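Local coordinates for protein D-aminoacyl-tRNA deacylase 1 (Homo sapiens, PDB 2OKV) that hydrolyses D-aminoacyl-tRNAs and mischarged glycyl-tRNA(Ala), working as a homodimeric editing enzyme, and also binds DNA with a possible role in replication, at residues His44-Ile49 with Leu145-Pro150; Leu30-Ser34 with Val77-Gln83. All blocks are in the same frame, centred on the assembly; numbering follows the deposited sequence.

Contact 1 of 2, residues His44-Ile49 with Leu145-Pro150; sequences HMVRKI and LESPAP
Met45 and Ile49, one turn apart on helix 39-51, close on Leu145 at the end of strand 141-146, outermost in the sheet within this chain, and form the apolar part of the contact. Met45 SD rests 4.0 Å from Leu145 CB, and Ile49 CG1 lies 4.0 Å from Leu145 CD1; that same CD1 also lies against Met45 SD, while Leu145 CB meets both SD and CE of the methionine. The Met45 chain leaves with CG anti to the backbone N (chi1 -176°) and then bends at chi2 and chi3; this turns the thioether toward the strand end, where CE comes 3.8 Å from Leu145 O and also touches Glu146 CA and Ser147 N.

Beyond the strand the packing turns to the last modelled residues. The Ser147 hydroxyl meets the helix at the root of His44, with OG 3.1 Å from His44 CB. Pro150 closes the outer side: its CB sits in the plane of the imidazole, at the ring edge, 3.5 Å from His44 CD2. Over one face of the same ring lies the guanidinium of Arg47, with NH1 above the ring centre.

Lys48 is the long side chain that spans the gap. Its chain, bent at chi3 and chi4, curls toward residues 147-150, bringing CE within 3.4 Å of Glu146 O and NZ within 3.2 Å of Pro150 CA, so that the ammonium end lies between the strand end and the proline.

This is helix-on-sheet packing. Leu145 and Ser147 are tied by backbone hydrogen bonds to Ala3 and Met1, Leu145 also packs on Val5 of strand 2-8, and Phe109 of helix 99-116 touches both Met45 and Ile49.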
loop_
_atom_site.group_PDB
_atom_site.type_symbol
_atom_site.label_atom_id
_atom_site.label_comp_id
_atom_site.label_asym_id
_atom_site.label_seq_id
_atom_site.Cartn_x
_atom_site.Cartn_y
_atom_site.Cartn_z
ATOM N N HIS B 44 8.859 -11.698 14.298
ATOM C CA HIS B 44 7.475 -12.048 13.944
ATOM C C HIS B 44 7.058 -11.505 12.575
ATOM O O HIS B 44 6.423 -12.208 11.789
ATOM C CB HIS B 44 6.512 -11.585 15.039
ATOM C CG HIS B 44 6.472 -12.485 16.240
ATOM N ND1 HIS B 44 7.608 -12.916 16.896
ATOM C CD2 HIS B 44 5.427 -13.023 16.911
ATOM C CE1 HIS B 44 7.264 -13.683 17.915
ATOM N NE2 HIS B 44 5.947 -13.761 17.949
ATOM N N MET B 45 7.429 -10.263 12.277
ATOM C CA MET B 45 7.106 -9.667 10.978
ATOM C C MET B 45 7.828 -10.365 9.816
ATOM O O MET B 45 7.221 -10.618 8.772
ATOM C CB MET B 45 7.388 -8.162 10.969
ATOM C CG MET B 45 6.983 -7.431 9.675
ATOM S SD MET B 45 5.226 -7.586 9.264
ATOM C CE MET B 45 4.465 -6.371 10.341
ATOM N N VAL B 46 9.109 -10.684 10.002
ATOM C CA VAL B 46 9.847 -11.477 9.015
ATOM C C VAL B 46 9.098 -12.796 8.698
ATOM O O VAL B 46 8.851 -13.117 7.536
ATOM C CB VAL B 46 11.261 -11.789 9.496
ATOM C CG1 VAL B 46 11.908 -12.858 8.627
ATOM C CG2 VAL B 46 12.123 -10.507 9.488
ATOM N N ARG B 47 8.752 -13.549 9.739
ATOM C CA ARG B 47 8.047 -14.824 9.554
ATOM C C ARG B 47 6.739 -14.648 8.781
ATOM O O ARG B 47 6.421 -15.443 7.882
ATOM C CB ARG B 47 7.806 -15.504 10.896
ATOM C CG ARG B 47 8.997 -16.327 11.362
ATOM C CD ARG B 47 8.669 -17.204 12.575
ATOM N NE ARG B 47 9.170 -16.590 13.809
ATOM C CZ ARG B 47 8.398 -16.125 14.792
ATOM N NH1 ARG B 47 7.070 -16.219 14.711
ATOM N NH2 ARG B 47 8.960 -15.572 15.862
ATOM N N LYS B 48 5.982 -13.602 9.114
ATOM C CA LYS B 48 4.701 -13.354 8.442
ATOM C C LYS B 48 4.873 -13.023 6.970
ATOM O O LYS B 48 4.121 -13.537 6.137
ATOM C CB LYS B 48 3.899 -12.239 9.130
ATOM C CG LYS B 48 3.326 -12.623 10.498
ATOM C CD LYS B 48 3.156 -11.378 11.356
ATOM C CE LYS B 48 1.775 -10.789 11.253
ATOM N NZ LYS B 48 0.907 -11.364 12.326
ATOM N N ILE B 49 5.854 -12.171 6.655
ATOM C CA ILE B 49 6.097 -11.755 5.267
ATOM C C ILE B 49 6.481 -12.981 4.442
ATOM O O ILE B 49 5.947 -13.209 3.348
ATOM C CB ILE B 49 7.213 -10.673 5.168
ATOM C CG1 ILE B 49 6.708 -9.320 5.670
ATOM C CG2 ILE B 49 7.763 -10.539 3.736
ATOM C CD1 ILE B 49 7.838 -8.363 6.047
ATOM N N LEU B 145 -0.236 -5.964 7.220
ATOM C CA LEU B 145 0.284 -6.804 8.299
ATOM C C LEU B 145 0.659 -5.950 9.508
ATOM O O LEU B 145 1.105 -4.810 9.363
ATOM C CB LEU B 145 1.526 -7.579 7.832
ATOM C CG LEU B 145 1.415 -8.614 6.698
ATOM C CD1 LEU B 145 2.823 -9.187 6.391
ATOM C CD2 LEU B 145 0.395 -9.731 7.028
ATOM N N GLU B 146 0.486 -6.513 10.698
ATOM C CA GLU B 146 0.903 -5.850 11.923
ATOM C C GLU B 146 1.443 -6.874 12.929
ATOM O O GLU B 146 0.914 -7.987 13.029
ATOM C CB GLU B 146 -0.261 -5.043 12.505
ATOM C CG GLU B 146 0.075 -4.359 13.815
ATOM C CD GLU B 146 -0.580 -2.994 13.976
ATOM O OE1 GLU B 146 -0.037 -2.191 14.780
ATOM O OE2 GLU B 146 -1.616 -2.726 13.313
ATOM N N SER B 147 2.481 -6.509 13.680
ATOM C CA SER B 147 3.087 -7.491 14.588
ATOM C C SER B 147 2.987 -7.283 16.098
ATOM O O SER B 147 2.998 -8.267 16.856
ATOM C CB SER B 147 4.515 -7.837 14.206
ATOM O OG SER B 147 4.942 -8.897 15.043
ATOM N N PRO B 148 2.958 -6.027 16.569
ATOM C CA PRO B 148 2.515 -5.893 17.959
ATOM C C PRO B 148 1.408 -6.900 18.283
ATOM O O PRO B 148 1.399 -7.450 19.384
ATOM C CB PRO B 148 1.991 -4.463 18.011
ATOM C CG PRO B 148 2.898 -3.718 17.057
ATOM C CD PRO B 148 3.353 -4.731 15.991
ATOM N N ALA B 149 0.502 -7.141 17.323
ATOM C CA ALA B 149 -0.465 -8.248 17.412
ATOM C C ALA B 149 -0.241 -9.291 16.299
ATOM O O ALA B 149 -0.770 -9.132 15.189
ATOM C CB ALA B 149 -1.926 -7.723 17.400
ATOM N N PRO B 150 0.529 -10.370 16.594
ATOM C CA PRO B 150 0.879 -11.354 15.564
ATOM C C PRO B 150 -0.088 -12.551 15.460
ATOM O O PRO B 150 -0.856 -12.834 16.387
ATOM C CB PRO B 150 2.268 -11.821 15.999
ATOM C CG PRO B 150 2.283 -11.621 17.502
ATOM C CD PRO B 150 1.109 -10.747 17.895
#

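Contact 2 of 2, residues Leu30-Ser34 with Val77-Gln83; sequences LLGIS and VSQFTLQ
Leu30 and Val77 pair in register as parallel neighbours, followed by Leu31 with Ser78, joining strands 26-32 and 73-78 inside the mixed beta-sheet of the DTD fold. Both backbone polar atoms of Leu31 are satisfied: its N gives a hydrogen bond to Val77 O at 2.9 Å, and its O accepts one from Gln79 N at 2.8 Å. The first runs nearly along the C=O axis, with an angle of 163° at the oxygen. The second arrives from above the carbonyl plane, 43° out of it, where residues 79 onward leave strand 73-78. Val77 O is also approached by Leu30 CA, a CA-H...O contact of 3.4 Å. Backbone hydrogen bonds also join Leu30 to Val4 and Gly32 to Lys2, on strand 2-8.

Leu30 and Val77 lie side by side on one face of the sheet, next to the Gln79 chain. Gln79 CG stands anti to the backbone N (chi1 -179°) before the chain bends, which lays its aliphatic part beside Leu30. Its amide is spent on the second subunit: OE1 is hydrogen-bonded to Thr142 OG1 of the second subunit and NE2 to Pro140 O of that same subunit, in the Gly-cisPro motif thought to reject L-amino acids. Thr81 OG1 bonds to Thr142 O of the second subunit. The contact thus contributes to the dimer interface, consistent with a place beside the site that receives the partner's motif.

Past the strand, a 3-10 turn beginning at Phe80 brings Leu82 and Gln83 back against Gly32. Gln83 N is bonded to Phe80 O, while the bond from Leu82 N to Gln79 O is weak. Gly32 packs closely here, its CA 3.3 Å from Gln79 O, and Leu82 CB crowds the place where a side chain would begin; Leu82 CD1 reaches 3.3 Å from Leu30 O.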
loop_
_atom_site.group_PDB
_atom_site.type_symbol
_atom_site.label_atom_id
_atom_site.label_comp_id
_atom_site.label_asym_id
_atom_site.label_seq_id
_atom_site.Cartn_x
_atom_site.Cartn_y
_atom_site.Cartn_z
ATOM N N LEU B 30 6.323 -2.347 2.165
ATOM C CA LEU B 30 6.562 -1.054 2.767
ATOM C C LEU B 30 6.494 -1.240 4.265
ATOM O O LEU B 30 5.451 -1.640 4.794
ATOM C CB LEU B 30 5.532 -0.037 2.275
ATOM C CG LEU B 30 5.623 0.239 0.767
ATOM C CD1 LEU B 30 4.360 0.903 0.261
ATOM C CD2 LEU B 30 6.861 1.119 0.425
ATOM N N LEU B 31 7.603 -0.947 4.945
ATOM C CA LEU B 31 7.781 -1.329 6.353
ATOM C C LEU B 31 7.773 -0.143 7.326
ATOM O O LEU B 31 8.672 0.718 7.286
ATOM C CB LEU B 31 9.090 -2.093 6.499
ATOM C CG LEU B 31 9.283 -3.267 7.465
ATOM C CD1 LEU B 31 10.530 -2.993 8.292
ATOM C CD2 LEU B 31 8.092 -3.611 8.371
ATOM N N GLY B 32 6.779 -0.125 8.217
ATOM C CA GLY B 32 6.634 0.921 9.225
ATOM C C GLY B 32 7.046 0.487 10.618
ATOM O O GLY B 32 6.343 -0.287 11.262
ATOM N N ILE B 33 8.178 1.010 11.086
ATOM C CA ILE B 33 8.746 0.659 12.387
ATOM C C ILE B 33 8.339 1.665 13.462
ATOM O O ILE B 33 8.563 2.872 13.327
ATOM C CB ILE B 33 10.304 0.587 12.332
ATOM C CG1 ILE B 33 10.775 -0.470 11.320
ATOM C CG2 ILE B 33 10.894 0.302 13.715
ATOM C CD1 ILE B 33 12.211 -0.178 10.772
ATOM N N SER B 34 7.768 1.162 14.550
ATOM C CA SER B 34 7.309 2.029 15.621
ATOM C C SER B 34 8.326 2.079 16.749
ATOM O O SER B 34 9.159 1.180 16.884
ATOM C CB SER B 34 5.973 1.542 16.164
ATOM O OG SER B 34 6.154 0.854 17.381
ATOM N N VAL B 77 11.132 -1.640 1.451
ATOM C CA VAL B 77 11.447 -0.220 1.569
ATOM C C VAL B 77 10.932 0.266 2.914
ATOM O O VAL B 77 9.816 -0.063 3.305
ATOM C CB VAL B 77 10.828 0.599 0.416
ATOM C CG1 VAL B 77 11.179 2.086 0.557
ATOM C CG2 VAL B 77 11.324 0.080 -0.922
ATOM N N SER B 78 11.760 1.034 3.619
ATOM C CA SER B 78 11.388 1.610 4.909
ATOM C C SER B 78 10.378 2.730 4.693
ATOM O O SER B 78 10.568 3.578 3.823
ATOM C CB SER B 78 12.635 2.163 5.596
ATOM O OG SER B 78 13.470 2.723 4.578
ATOM N N GLN B 79 9.318 2.735 5.504
ATOM C CA GLN B 79 8.163 3.618 5.306
ATOM C C GLN B 79 7.554 4.022 6.652
ATOM O O GLN B 79 6.566 3.420 7.099
ATOM C CB GLN B 79 7.098 2.885 4.461
ATOM C CG GLN B 79 5.829 3.695 4.131
ATOM C CD GLN B 79 6.040 4.708 3.014
ATOM O OE1 GLN B 79 5.660 4.456 1.883
ATOM N NE2 GLN B 79 6.659 5.846 3.329
ATOM N N PHE B 80 8.131 5.037 7.284
ATOM C CA PHE B 80 7.664 5.510 8.591
ATOM C C PHE B 80 6.243 6.080 8.584
ATOM O O PHE B 80 5.636 6.192 9.642
ATOM C CB PHE B 80 8.646 6.545 9.188
ATOM C CG PHE B 80 8.596 7.903 8.516
ATOM C CD1 PHE B 80 7.680 8.872 8.932
ATOM C CD2 PHE B 80 9.464 8.210 7.468
ATOM C CE1 PHE B 80 7.620 10.119 8.315
ATOM C CE2 PHE B 80 9.415 9.453 6.843
ATOM C CZ PHE B 80 8.492 10.417 7.266
ATOM N N THR B 81 5.712 6.441 7.409
ATOM C CA THR B 81 4.364 7.057 7.322
ATOM C C THR B 81 3.231 6.125 7.746
ATOM O O THR B 81 2.129 6.584 8.102
ATOM C CB THR B 81 4.047 7.634 5.910
ATOM O OG1 THR B 81 4.174 6.610 4.924
ATOM C CG2 THR B 81 5.006 8.771 5.558
ATOM N N LEU B 82 3.490 4.824 7.690
ATOM C CA LEU B 82 2.521 3.837 8.151
ATOM C C LEU B 82 2.264 3.921 9.661
ATOM O O LEU B 82 1.221 3.479 10.136
ATOM C CB LEU B 82 2.956 2.428 7.753
ATOM C CG LEU B 82 3.032 2.140 6.259
ATOM C CD1 LEU B 82 3.609 0.766 6.072
ATOM C CD2 LEU B 82 1.656 2.223 5.627
ATOM N N GLN B 83 3.210 4.509 10.398
ATOM C CA GLN B 83 3.056 4.782 11.836
ATOM C C GLN B 83 2.454 6.173 12.084
ATOM O O GLN B 83 2.974 6.966 12.871
ATOM C CB GLN B 83 4.408 4.640 12.550
ATOM C CG GLN B 83 4.981 3.219 12.542
ATOM C CD GLN B 83 4.106 2.228 13.307
ATOM O OE1 GLN B 83 4.046 1.048 12.968
ATOM N NE2 GLN B 83 3.434 2.705 14.346
#

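In the fold
From the N terminus, strand 2-8 lies between the strands that later carry the two contacts, with 26-32 along one edge and 141-146 along the other. Strand 26-32 runs into contact 2, and helix 39-51, next in the chain, brings residues 44-49 to contact 1. Contact 2 closes at 77-83, after 42 intervening residues; contact 1 closes only at 145-150, across 95. The loops therefore cross rather than nest. Contact 2 ties two inner strands together, whereas contact 1 fastens the helix to strand 141-146, outermost within this chain, and to residues 147-150. They meet directly where Met45 CG packs 4.2 Å from Leu31 CD2.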